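Local structure of Phenylalanine/tyrosine ammonia-lyase (Rhodosporidium toruloides, 1Y2M) at residues A475-E480 with S521-T526. The protein deaminates L-phenylalanine and L-tyrosine without oxidation, releasing ammonium and yielding trans-cinnamic and p-coumaric acid, and works as a homotetramer. Numbering follows the deposited sequence.
Sequences AAYTSE and SLLLAT
Tyr477 lays one face of its ring against Leu522, whose CB sits 3.8 Å from the ring centroid and only 10° off the ring normal, a CH-pi contact. The leucine continues across that face, CD1 coming within 4.0 Å of Tyr477 CE1. CG of Tyr477 is anti to its own carbonyl carbon (chi1 -57°), which carries the ring out over the turn from Leu522 to Thr526; CD2 passes 3.6 Å from Leu523 CA. At the ring's edge, in its plane, lies Thr526 OG1, and a water in that plane joins the two hydroxyls, 2.6 Å from Tyr477 OH and donating to Thr526 OG1. Thr526 OG1 in turn donates to Leu522 O at 2.9 Å; the same carbonyl also accepts the helical N-H of Thr526, the two donors arriving from opposite faces of its plane. Cut back to an alanine, Tyr477 would probably leave Leu522 CB facing a gap and the water short of one hydroxyl partner. One residue further along the helix, Thr478 OG1 touches Leu523 CD2 at 3.5 Å while hydrogen-bonding to Ala474 O. The two segments run roughly antiparallel, at 152°, with axes 9.2 Å apart at closest approach, pairing helices 468-484 and 506-560 in the helical core of this PAL/histidase-family enzyme. The side chain of Thr526 lies about 11 Å from that of Lys468, which binds cinnamate. Phe437 of helix 416-443 packs on Thr478, while Leu522 also meets Tyr699 of helix 691-703 and Val142 of the second subunit, beside a subunit interface.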
loop_
_atom_site.group_PDB
_atom_site.type_symbol
_atom_site.label_atom_id
_atom_site.label_comp_id
_atom_site.label_asym_id
_atom_site.label_seq_id
_atom_site.Cartn_x
_atom_site.Cartn_y
_atom_site.Cartn_z
ATOM N N ALA B 475 -0.616 -7.203 18.937
ATOM C CA ALA B 475 -0.621 -7.665 17.536
ATOM C C ALA B 475 -1.544 -6.732 16.727
ATOM O O ALA B 475 -1.233 -6.295 15.620
ATOM C CB ALA B 475 -1.101 -9.086 17.434
ATOM N N ALA B 476 -2.724 -6.497 17.261
ATOM C CA ALA B 476 -3.732 -5.704 16.545
ATOM C C ALA B 476 -3.186 -4.294 16.243
ATOM O O ALA B 476 -3.396 -3.702 15.174
ATOM C CB ALA B 476 -4.980 -5.602 17.384
ATOM N N TYR B 477 -2.538 -3.687 17.242
ATOM C CA TYR B 477 -2.043 -2.316 17.057
ATOM C C TYR B 477 -0.966 -2.326 15.987
ATOM O O TYR B 477 -0.895 -1.416 15.149
ATOM C CB TYR B 477 -1.510 -1.764 18.370
ATOM C CG TYR B 477 -2.467 -1.743 19.523
ATOM C CD1 TYR B 477 -3.836 -1.502 19.379
ATOM C CD2 TYR B 477 -1.980 -1.979 20.831
ATOM C CE1 TYR B 477 -4.696 -1.479 20.518
ATOM C CE2 TYR B 477 -2.852 -1.956 21.993
ATOM C CZ TYR B 477 -4.211 -1.732 21.809
ATOM O OH TYR B 477 -5.038 -1.700 22.917
ATOM N N THR B 478 -0.114 -3.353 16.020
ATOM C CA THR B 478 0.978 -3.456 15.087
ATOM C C THR B 478 0.426 -3.617 13.662
ATOM O O THR B 478 0.891 -2.957 12.713
ATOM C CB THR B 478 1.918 -4.600 15.502
ATOM O OG1 THR B 478 2.386 -4.330 16.822
ATOM C CG2 THR B 478 3.073 -4.738 14.599
ATOM N N SER B 479 -0.597 -4.453 13.475
ATOM C CA SER B 479 -1.189 -4.619 12.143
ATOM C C SER B 479 -1.716 -3.288 11.642
ATOM O O SER B 479 -1.498 -2.894 10.502
ATOM C CB SER B 479 -2.370 -5.578 12.197
ATOM O OG SER B 479 -1.967 -6.891 12.581
ATOM N N GLU B 480 -2.411 -2.567 12.523
ATOM C CA GLU B 480 -2.987 -1.265 12.150
ATOM C C GLU B 480 -1.918 -0.249 11.733
ATOM O O GLU B 480 -2.070 0.425 10.706
ATOM C CB GLU B 480 -3.872 -0.721 13.261
ATOM C CG GLU B 480 -4.571 0.536 12.829
ATOM C CD GLU B 480 -5.718 0.944 13.763
ATOM O OE1 GLU B 480 -6.192 0.074 14.568
ATOM O OE2 GLU B 480 -6.134 2.150 13.719
ATOM N N SER B 521 1.044 4.791 20.610
ATOM C CA SER B 521 0.923 5.089 22.051
ATOM C C SER B 521 0.162 3.984 22.758
ATOM O O SER B 521 0.466 3.645 23.895
ATOM C CB SER B 521 0.241 6.416 22.259
ATOM O OG SER B 521 0.989 7.500 21.667
ATOM N N LEU B 522 -0.845 3.436 22.093
ATOM C CA LEU B 522 -1.590 2.309 22.701
ATOM C C LEU B 522 -0.661 1.111 22.872
ATOM O O LEU B 522 -0.676 0.439 23.910
ATOM C CB LEU B 522 -2.745 1.874 21.778
ATOM C CG LEU B 522 -3.914 2.854 21.621
ATOM C CD1 LEU B 522 -4.842 2.478 20.491
ATOM C CD2 LEU B 522 -4.683 2.941 22.925
ATOM N N LEU B 523 0.118 0.819 21.838
ATOM C CA LEU B 523 1.058 -0.307 21.864
ATOM C C LEU B 523 2.114 -0.107 22.938
ATOM O O LEU B 523 2.450 -1.059 23.685
ATOM C CB LEU B 523 1.684 -0.478 20.480
ATOM C CG LEU B 523 2.707 -1.577 20.325
ATOM C CD1 LEU B 523 2.254 -2.893 20.774
ATOM C CD2 LEU B 523 3.294 -1.589 18.867
ATOM N N LEU B 524 2.715 1.085 22.974
ATOM C CA LEU B 524 3.805 1.289 23.927
ATOM C C LEU B 524 3.269 1.355 25.381
ATOM O O LEU B 524 3.949 0.928 26.325
ATOM C CB LEU B 524 4.652 2.508 23.568
ATOM C CG LEU B 524 5.370 2.339 22.228
ATOM C CD1 LEU B 524 6.400 3.452 22.117
ATOM C CD2 LEU B 524 6.048 0.988 22.018
ATOM N N ALA B 525 2.047 1.865 25.562
ATOM C CA ALA B 525 1.390 1.837 26.912
ATOM C C ALA B 525 1.213 0.363 27.346
ATOM O O ALA B 525 1.416 0.012 28.477
ATOM C CB ALA B 525 0.099 2.545 26.910
ATOM N N THR B 526 0.753 -0.447 26.424
ATOM C CA THR B 526 0.600 -1.893 26.659
ATOM C C THR B 526 1.925 -2.573 27.057
ATOM O O THR B 526 2.026 -3.355 28.016
ATOM C CB THR B 526 -0.013 -2.530 25.400
ATOM O OG1 THR B 526 -1.336 -2.014 25.241
ATOM C CG2 THR B 526 -0.058 -4.052 25.423
HETATM O O HOH W 1 -4.231 -2.459 25.256
#